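Local atomic coordinates of elastinolytic metalloprotease (Pseudoalteromonas sp. CF6-2, PDB entry 6IK4), a protein that probably hydrolyses peptide bonds as a zinc-dependent M23-family endopeptidase, with elastin and bacterial peptidoglycan as its likely substrates. Residues V49-G54 and I65-S70; R59-N64 and L108-Q113; M80-Y85 and L97-N102. One frame throughout, in Å; residues are numbered along the deposited sequence.

Contact 1: V49-G54 and I65-S70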
loop_
_atom_site.group_PDB
_atom_site.type_symbol
_atom_site.label_atom_id
_atom_site.label_comp_id
_atom_site.label_asym_id
_atom_site.label_seq_id
_atom_site.Cartn_x
_atom_site.Cartn_y
_atom_site.Cartn_z
ATOM N N VAL A 49 -8.501 4.047 3.885
ATOM C CA VAL A 49 -7.336 4.060 3.000
ATOM C C VAL A 49 -7.696 4.883 1.770
ATOM O O VAL A 49 -8.751 4.659 1.163
ATOM C CB VAL A 49 -6.927 2.628 2.604
ATOM C CG1 VAL A 49 -5.694 2.634 1.703
ATOM C CG2 VAL A 49 -6.653 1.771 3.846
ATOM N N GLN A 50 -6.831 5.831 1.400
ATOM C CA GLN A 50 -7.070 6.707 0.256
ATOM C C GLN A 50 -6.400 6.149 -0.997
ATOM O O GLN A 50 -5.314 5.570 -0.931
ATOM C CB GLN A 50 -6.528 8.117 0.518
ATOM C CG GLN A 50 -7.192 8.830 1.694
ATOM C CD GLN A 50 -6.496 10.122 2.059
ATOM O OE1 GLN A 50 -5.725 10.679 1.269
ATOM N NE2 GLN A 50 -6.764 10.611 3.267
ATOM N N ALA A 51 -7.050 6.344 -2.147
ATOM C CA ALA A 51 -6.423 5.998 -3.421
ATOM C C ALA A 51 -5.132 6.792 -3.607
ATOM O O ALA A 51 -5.126 8.026 -3.500
ATOM C CB ALA A 51 -7.381 6.274 -4.586
ATOM N N ALA A 52 -4.036 6.074 -3.897
ATOM C CA ALA A 52 -2.726 6.690 -4.109
ATOM C C ALA A 52 -2.666 7.520 -5.388
ATOM O O ALA A 52 -1.731 8.313 -5.548
ATOM C CB ALA A 52 -1.636 5.609 -4.160
ATOM N N HIS A 53 -3.641 7.357 -6.275
ATOM C CA HIS A 53 -3.713 8.022 -7.577
ATOM C C HIS A 53 -5.102 7.740 -8.145
ATOM O O HIS A 53 -5.876 6.972 -7.571
ATOM C CB HIS A 53 -2.636 7.499 -8.524
ATOM C CG HIS A 53 -2.728 6.021 -8.741
ATOM N ND1 HIS A 53 -3.590 5.450 -9.655
ATOM C CD2 HIS A 53 -2.119 4.994 -8.105
ATOM C CE1 HIS A 53 -3.486 4.133 -9.591
ATOM N NE2 HIS A 53 -2.601 3.831 -8.655
ATOM N N GLY A 54 -5.404 8.353 -9.299
ATOM C CA GLY A 54 -6.682 8.123 -9.950
ATOM C C GLY A 54 -6.668 6.939 -10.909
ATOM O O GLY A 54 -5.611 6.441 -11.303
ATOM N N ILE A 65 -8.987 -4.732 -3.660
ATOM C CA ILE A 65 -9.424 -3.757 -4.653
ATOM C C ILE A 65 -8.193 -3.142 -5.313
ATOM O O ILE A 65 -7.119 -3.065 -4.708
ATOM C CB ILE A 65 -10.319 -2.672 -4.011
ATOM C CG1 ILE A 65 -11.079 -1.876 -5.072
ATOM C CG2 ILE A 65 -9.491 -1.737 -3.122
ATOM C CD1 ILE A 65 -12.059 -0.888 -4.483
ATOM N N ARG A 66 -8.359 -2.699 -6.564
ATOM C CA ARG A 66 -7.256 -2.167 -7.356
ATOM C C ARG A 66 -7.692 -0.901 -8.089
ATOM O O ARG A 66 -8.847 -0.790 -8.521
ATOM C CB ARG A 66 -6.761 -3.221 -8.367
ATOM C CG ARG A 66 -5.583 -2.780 -9.245
ATOM C CD ARG A 66 -5.197 -3.862 -10.232
ATOM N NE ARG A 66 -4.795 -5.115 -9.584
ATOM C CZ ARG A 66 -4.345 -6.179 -10.243
ATOM N NH1 ARG A 66 -4.229 -6.144 -11.566
ATOM N NH2 ARG A 66 -4.005 -7.276 -9.581
ATOM N N VAL A 67 -6.764 0.050 -8.216
ATOM C CA VAL A 67 -6.943 1.270 -8.996
ATOM C C VAL A 67 -5.951 1.220 -10.152
ATOM O O VAL A 67 -4.737 1.235 -9.924
ATOM C CB VAL A 67 -6.709 2.535 -8.154
ATOM C CG1 VAL A 67 -6.978 3.799 -9.006
ATOM C CG2 VAL A 67 -7.567 2.517 -6.883
ATOM N N THR A 68 -6.454 1.179 -11.385
ATOM C CA THR A 68 -5.595 1.149 -12.569
ATOM C C THR A 68 -5.592 2.513 -13.253
ATOM O O THR A 68 -6.638 3.001 -13.706
ATOM C CB THR A 68 -6.034 0.057 -13.545
ATOM O OG1 THR A 68 -5.995 -1.214 -12.881
ATOM C CG2 THR A 68 -5.081 0.021 -14.743
ATOM N N HIS A 69 -4.410 3.118 -13.327
ATOM C CA HIS A 69 -4.178 4.422 -13.923
ATOM C C HIS A 69 -4.207 4.322 -15.450
ATOM O O HIS A 69 -3.965 3.264 -16.035
ATOM C CB HIS A 69 -2.830 4.971 -13.449
ATOM C CG HIS A 69 -2.570 6.394 -13.849
ATOM N ND1 HIS A 69 -1.676 6.735 -14.843
ATOM C CD2 HIS A 69 -3.071 7.561 -13.378
ATOM C CE1 HIS A 69 -1.638 8.052 -14.966
ATOM N NE2 HIS A 69 -2.476 8.576 -14.091
ATOM N N SER A 70 -4.504 5.449 -16.095
ATOM C CA SER A 70 -4.529 5.491 -17.556
ATOM C C SER A 70 -3.213 5.025 -18.184
ATOM O O SER A 70 -3.206 4.604 -19.350
ATOM C CB SER A 70 -4.856 6.914 -18.008
ATOM O OG SER A 70 -3.880 7.816 -17.517
#
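G54 and H69 mark the nearest approach of the two backbones, 6.0 Å from CA to CA; the segments run too far apart for backbone pairing and come nearest where both have become loop. Side chains and one glycine peptide therefore make the junction. The imidazole of H53 enters alongside V67, the two side chains sliding past each other in opposite directions, and its CE1 lies 3.2 Å from V67 O, which sits at the ring edge near the ring plane. V67 answers with CG1, anti to its backbone N (chi1 -177°), which rests 3.6 Å from H53 CE1 and 3.7 Å from G54 C. Its other methyl, CG2, reaches A51 CB more loosely at 4.4 Å. Here the loop that follows strand 48-50 packs against the end of strand 64-68, both strands members of the large antiparallel sheet of the M23 peptidase domain, and V67 continues inward onto I57 and L97. ND1 sets the rotation of the H53 ring by donating to G54 O at 2.8 Å, a nearly straight bond (163°) in the imidazole plane, although the donor comes from above the carbonyl plane; NE2 makes a weak bond to T75 at the other side of the ring. The same G54 O lies in the plane of the H69 ring at its edge, 3.5 Å from CD2. The two histidine rings meet obliquely, their planes at 86°, while F3 packs against both and S71 takes up H69 ND1. H53 O, close to V67 CG1, is buried without any polar partner in the model.

Contact 2: R59-N64 and L108-Q113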
loop_
_atom_site.group_PDB
_atom_site.type_symbol
_atom_site.label_atom_id
_atom_site.label_comp_id
_atom_site.label_asym_id
_atom_site.label_seq_id
_atom_site.Cartn_x
_atom_site.Cartn_y
_atom_site.Cartn_z
ATOM N N ARG A 59 -12.570 -4.676 -8.425
ATOM C CA ARG A 59 -12.864 -5.226 -7.100
ATOM C C ARG A 59 -12.811 -6.742 -7.198
ATOM O O ARG A 59 -13.685 -7.359 -7.812
ATOM C CB ARG A 59 -14.227 -4.763 -6.580
ATOM C CG ARG A 59 -14.632 -5.398 -5.233
ATOM C CD ARG A 59 -16.094 -5.115 -4.885
ATOM N NE ARG A 59 -16.553 -5.848 -3.699
ATOM C CZ ARG A 59 -16.873 -7.142 -3.681
ATOM N NH1 ARG A 59 -16.779 -7.870 -4.783
ATOM N NH2 ARG A 59 -17.284 -7.715 -2.554
ATOM N N PHE A 60 -11.784 -7.344 -6.593
ATOM C CA PHE A 60 -11.616 -8.788 -6.721
ATOM C C PHE A 60 -12.447 -9.550 -5.701
ATOM O O PHE A 60 -12.850 -10.686 -5.962
ATOM C CB PHE A 60 -10.141 -9.164 -6.588
ATOM C CG PHE A 60 -9.281 -8.652 -7.713
ATOM C CD1 PHE A 60 -9.302 -9.270 -8.949
ATOM C CD2 PHE A 60 -8.448 -7.554 -7.533
ATOM C CE1 PHE A 60 -8.518 -8.805 -9.995
ATOM C CE2 PHE A 60 -7.656 -7.087 -8.574
ATOM C CZ PHE A 60 -7.694 -7.718 -9.808
ATOM N N SER A 61 -12.720 -8.942 -4.556
ATOM C CA SER A 61 -13.399 -9.592 -3.442
ATOM C C SER A 61 -13.732 -8.494 -2.449
ATOM O O SER A 61 -13.425 -7.322 -2.680
ATOM C CB SER A 61 -12.525 -10.666 -2.805
ATOM O OG SER A 61 -11.424 -10.055 -2.144
ATOM N N SER A 62 -14.343 -8.874 -1.327
ATOM C CA SER A 62 -14.651 -7.856 -0.331
ATOM C C SER A 62 -13.407 -7.311 0.369
ATOM O O SER A 62 -13.524 -6.337 1.118
ATOM C CB SER A 62 -15.623 -8.416 0.710
ATOM O OG SER A 62 -14.946 -9.301 1.588
ATOM N N CYS A 63 -12.232 -7.913 0.169
ATOM C CA CYS A 63 -11.031 -7.480 0.882
ATOM C C CYS A 63 -9.889 -7.112 -0.065
ATOM O O CYS A 63 -8.737 -7.015 0.370
ATOM C CB CYS A 63 -10.578 -8.554 1.879
ATOM S SG CYS A 63 -9.952 -10.096 1.165
ATOM N N ASN A 64 -10.183 -6.865 -1.343
ATOM C CA ASN A 64 -9.124 -6.775 -2.348
ATOM C C ASN A 64 -9.605 -5.902 -3.499
ATOM O O ASN A 64 -10.526 -6.281 -4.233
ATOM C CB ASN A 64 -8.740 -8.173 -2.827
ATOM C CG ASN A 64 -7.565 -8.166 -3.784
ATOM O OD1 ASN A 64 -6.865 -7.162 -3.925
ATOM N ND2 ASN A 64 -7.318 -9.305 -4.420
ATOM N N LEU A 108 -8.226 -11.666 5.686
ATOM C CA LEU A 108 -7.689 -12.784 4.926
ATOM C C LEU A 108 -8.771 -13.458 4.085
ATOM O O LEU A 108 -8.765 -14.673 3.900
ATOM C CB LEU A 108 -7.016 -13.782 5.864
ATOM C CG LEU A 108 -5.871 -13.159 6.670
ATOM C CD1 LEU A 108 -5.216 -14.189 7.571
ATOM C CD2 LEU A 108 -4.843 -12.536 5.733
ATOM N N CYS A 109 -9.704 -12.668 3.547
ATOM C CA CYS A 109 -10.823 -13.245 2.811
ATOM C C CYS A 109 -10.381 -13.976 1.547
ATOM O O CYS A 109 -11.140 -14.801 1.029
ATOM C CB CYS A 109 -11.858 -12.154 2.489
ATOM S SG CYS A 109 -11.637 -11.234 0.932
ATOM N N GLU A 110 -9.179 -13.706 1.033
ATOM C CA GLU A 110 -8.633 -14.461 -0.093
ATOM C C GLU A 110 -7.367 -15.220 0.288
ATOM O O GLU A 110 -6.590 -15.603 -0.590
ATOM C CB GLU A 110 -8.342 -13.553 -1.291
ATOM C CG GLU A 110 -9.563 -13.012 -1.992
ATOM C CD GLU A 110 -9.193 -12.327 -3.300
ATOM O OE1 GLU A 110 -8.589 -12.987 -4.170
ATOM O OE2 GLU A 110 -9.486 -11.124 -3.448
ATOM N N GLY A 111 -7.137 -15.444 1.568
ATOM C CA GLY A 111 -5.945 -16.146 1.996
ATOM C C GLY A 111 -4.864 -15.188 2.444
ATOM O O GLY A 111 -5.055 -13.970 2.538
ATOM N N GLY A 112 -3.702 -15.763 2.726
ATOM C CA GLY A 112 -2.560 -15.011 3.202
ATOM C C GLY A 112 -2.370 -15.158 4.701
ATOM O O GLY A 112 -3.003 -15.974 5.376
ATOM N N GLN A 113 -1.466 -14.343 5.226
ATOM C CA GLN A 113 -1.211 -14.306 6.656
ATOM C C GLN A 113 -1.114 -12.861 7.116
ATOM O O GLN A 113 -0.775 -11.968 6.332
ATOM C CB GLN A 113 0.073 -15.061 7.029
ATOM C CG GLN A 113 1.213 -14.904 6.034
ATOM C CD GLN A 113 2.470 -15.648 6.468
ATOM O OE1 GLN A 113 3.438 -15.036 6.922
ATOM N NE2 GLN A 113 2.455 -16.974 6.341
#
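C63 and C109 each hold SG between the backbone N and the carbonyl carbon (chi1 68° and 89°), similar rotations that turn the two sulfurs toward each other, within bonding distance, in a disulfide with a chi3 of -89°. The bridge, SG of C63 to SG of C109 at 2.0 Å, staples one type I beta turn to another: S61 to N64, which closes the hairpin of strands 55-61 and 64-68, and L108 to G111, which follows helix 104-107. Beside the covalent link, E110 stretches its chain beyond CG across to the hairpin and offers a single carboxylate oxygen to two donors. S61 OG gives a short bond of 2.6 Å to E110 OE2, on the anti side, tilted somewhat out of the carboxylate plane. N64 ND2 reaches E110 OE2 at 3.0 Å from above the carboxylate plane; the acceptor lies in the N64 amide plane, and the two side chains cross at about a right angle. The other end of that amide, OD1, is bonded to N76. Y78 OH hydrogen-bonds to E110 N and G111 O, securing the second turn to strand 73-81. The side chain of C63 is about 6 Å from that of H79, predicted to be catalytic. S61 OG also accepts from C63 N at 3.3 Å in an ST turn, and it lies 3.3 Å from C109 SG.

Contact 3: M80-Y85 and L97-N102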
loop_
_atom_site.group_PDB
_atom_site.type_symbol
_atom_site.label_atom_id
_atom_site.label_comp_id
_atom_site.label_asym_id
_atom_site.label_seq_id
_atom_site.Cartn_x
_atom_site.Cartn_y
_atom_site.Cartn_z
ATOM N N MET A 80 -8.610 -5.529 3.028
ATOM C CA MET A 80 -9.529 -4.401 3.111
ATOM C C MET A 80 -10.892 -4.819 3.659
ATOM O O MET A 80 -11.246 -6.002 3.704
ATOM C CB MET A 80 -9.721 -3.760 1.725
ATOM C CG MET A 80 -8.439 -3.232 1.079
ATOM S SD MET A 80 -7.786 -1.849 2.034
ATOM C CE MET A 80 -9.011 -0.575 1.751
ATOM N N SER A 81 -11.675 -3.808 4.042
ATOM C CA SER A 81 -13.079 -3.984 4.395
ATOM C C SER A 81 -13.843 -2.728 3.992
ATOM O O SER A 81 -13.254 -1.704 3.628
ATOM C CB SER A 81 -13.249 -4.269 5.891
ATOM O OG SER A 81 -13.015 -3.097 6.658
ATOM N N ASN A 82 -15.172 -2.818 4.049
ATOM C CA ASN A 82 -16.044 -1.673 3.765
ATOM C C ASN A 82 -15.703 -1.021 2.430
ATOM O O ASN A 82 -15.637 0.207 2.322
ATOM C CB ASN A 82 -15.973 -0.624 4.874
ATOM C CG ASN A 82 -16.288 -1.194 6.240
ATOM O OD1 ASN A 82 -15.387 -1.549 7.004
ATOM N ND2 ASN A 82 -17.574 -1.289 6.555
ATOM N N LEU A 83 -15.466 -1.844 1.411
ATOM C CA LEU A 83 -15.070 -1.310 0.111
ATOM C C LEU A 83 -16.199 -0.471 -0.478
ATOM O O LEU A 83 -17.374 -0.808 -0.343
ATOM C CB LEU A 83 -14.694 -2.449 -0.839
ATOM C CG LEU A 83 -13.375 -3.185 -0.554
ATOM C CD1 LEU A 83 -13.110 -4.234 -1.622
ATOM C CD2 LEU A 83 -12.196 -2.198 -0.440
ATOM N N GLN A 84 -15.835 0.626 -1.139
ATOM C CA GLN A 84 -16.784 1.662 -1.527
ATOM C C GLN A 84 -17.081 1.681 -3.020
ATOM O O GLN A 84 -17.936 2.463 -3.452
ATOM C CB GLN A 84 -16.268 3.044 -1.098
ATOM C CG GLN A 84 -16.141 3.201 0.414
ATOM C CD GLN A 84 -17.485 3.170 1.103
ATOM O OE1 GLN A 84 -18.369 3.975 0.795
ATOM N NE2 GLN A 84 -17.654 2.238 2.040
ATOM N N TYR A 85 -16.403 0.856 -3.812
ATOM C CA TYR A 85 -16.482 0.941 -5.265
ATOM C C TYR A 85 -16.555 -0.454 -5.868
ATOM O O TYR A 85 -16.173 -1.453 -5.247
ATOM C CB TYR A 85 -15.291 1.735 -5.832
ATOM C CG TYR A 85 -15.364 3.161 -5.357
ATOM C CD1 TYR A 85 -16.215 4.067 -5.978
ATOM C CD2 TYR A 85 -14.648 3.588 -4.247
ATOM C CE1 TYR A 85 -16.336 5.366 -5.521
ATOM C CE2 TYR A 85 -14.758 4.891 -3.795
ATOM C CZ TYR A 85 -15.604 5.774 -4.429
ATOM O OH TYR A 85 -15.734 7.075 -3.983
ATOM N N LEU A 97 -11.242 4.460 -0.377
ATOM C CA LEU A 97 -11.564 3.186 -1.023
ATOM C C LEU A 97 -12.293 2.225 -0.091
ATOM O O LEU A 97 -13.050 1.361 -0.554
ATOM C CB LEU A 97 -10.273 2.517 -1.526
ATOM C CG LEU A 97 -9.528 3.269 -2.637
ATOM C CD1 LEU A 97 -8.175 2.607 -2.963
ATOM C CD2 LEU A 97 -10.411 3.359 -3.895
ATOM N N GLY A 98 -12.056 2.347 1.202
ATOM C CA GLY A 98 -12.457 1.351 2.172
ATOM C C GLY A 98 -11.571 1.511 3.391
ATOM O O GLY A 98 -10.740 2.414 3.464
ATOM N N ARG A 99 -11.778 0.630 4.359
ATOM C CA ARG A 99 -10.886 0.549 5.514
ATOM C C ARG A 99 -9.974 -0.656 5.346
ATOM O O ARG A 99 -10.306 -1.598 4.628
ATOM C CB ARG A 99 -11.675 0.414 6.826
ATOM C CG ARG A 99 -12.516 1.621 7.180
ATOM C CD ARG A 99 -13.459 1.345 8.357
ATOM N NE ARG A 99 -12.758 0.903 9.562
ATOM C CZ ARG A 99 -13.368 0.513 10.685
ATOM N NH1 ARG A 99 -14.697 0.514 10.764
ATOM N NH2 ARG A 99 -12.653 0.129 11.736
ATOM N N TYR A 100 -8.814 -0.644 6.008
ATOM C CA TYR A 100 -8.153 -1.932 6.144
ATOM C C TYR A 100 -8.799 -2.643 7.319
ATOM O O TYR A 100 -9.251 -2.005 8.272
ATOM C CB TYR A 100 -6.621 -1.853 6.263
ATOM C CG TYR A 100 -5.934 -1.116 7.397
ATOM C CD1 TYR A 100 -5.880 -1.640 8.690
ATOM C CD2 TYR A 100 -5.218 0.050 7.136
ATOM C CE1 TYR A 100 -5.197 -0.970 9.708
ATOM C CE2 TYR A 100 -4.530 0.713 8.133
ATOM C CZ TYR A 100 -4.517 0.198 9.412
ATOM O OH TYR A 100 -3.830 0.876 10.395
ATOM N N ALA A 101 -8.923 -3.959 7.188
ATOM C CA ALA A 101 -9.830 -4.729 8.026
ATOM C C ALA A 101 -9.358 -4.760 9.471
ATOM O O ALA A 101 -8.173 -4.948 9.748
ATOM C CB ALA A 101 -9.944 -6.153 7.492
ATOM N N ASN A 102 -10.299 -4.575 10.394
ATOM C CA ASN A 102 -10.025 -4.731 11.817
ATOM C C ASN A 102 -10.417 -6.113 12.332
ATOM O O ASN A 102 -10.351 -6.356 13.542
ATOM C CB ASN A 102 -10.726 -3.622 12.614
ATOM C CG ASN A 102 -12.203 -3.922 12.901
ATOM O OD1 ASN A 102 -12.836 -4.745 12.240
ATOM N ND2 ASN A 102 -12.750 -3.237 13.893
HETATM O O HOH W 1 -12.966 -3.382 9.430
#
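The side chains of N82 and R99 lie side by side and point the same way, the amide and guanidinium planes 4° apart, while a water oxygen lies 4.1 Å above the centre of one guanidinium face. N82 OD1 stands 3.7 Å from R99 CD, and T46 binds the far end of the arginine. The Y85 ring meets L97 CD2 obliquely. The backbones pair as an antiparallel ladder: S81 N donates to R99 O at 2.7 Å, and R99 N returns a bond to S81 O at 2.9 Å. Beyond strand 73-81, Q84 N still bonds L97 O. G98 suits the space between, since a side chain there would collide with S81 O and L83 CD2. Bends at chi2 and chi3 (-66° and -69°) fold M80 back until its CE sits 3.3 Å from R99 O. Y100, the M80 partner in a non-hydrogen-bonded pair, points away, its side chain about 5 Å from those of H79 and H118, predicted active-site residues of the M23 domain. S81 OG donates to N82 OD1 at 2.9 Å and accepts from the water at 2.8 Å, which in turn accepts from N102 N. Replacing S81 by an alanine removes the hydroxyl, which is likely to let the N82 amide turn and to leave the water held by N102 with one anchor fewer. Within the sheet, strand 48-50 bonds through V49 to L97 and G98, the turn between strands 55-61 and 64-68 bonds through C63 to M80, and helix 104-107 lays Q106 against S81 and A101.

Followed from the N terminus, the chain leaves V49-G54, forms the hairpin carrying R59-N64, and returns at I65-S70, where contact 1 closes a loop of ten residues. Contact 2 has already opened inside that loop, and its partner L108-Q113 comes much later, so contacts 1 and 2 cross. Contact 3 follows contact 1 in series, joining M80-Y85 to L97-N102 across eleven residues, and lies wholly within the longer loop that contact 2 completes. All three converge on one antiparallel sheet: I65 packs on L83 between contacts 1 and 3, S61 O meets L83 CD1 between contacts 2 and 3, and R66 packs on F60. Contact 2 adds the loop after helix 104-107 to that framework.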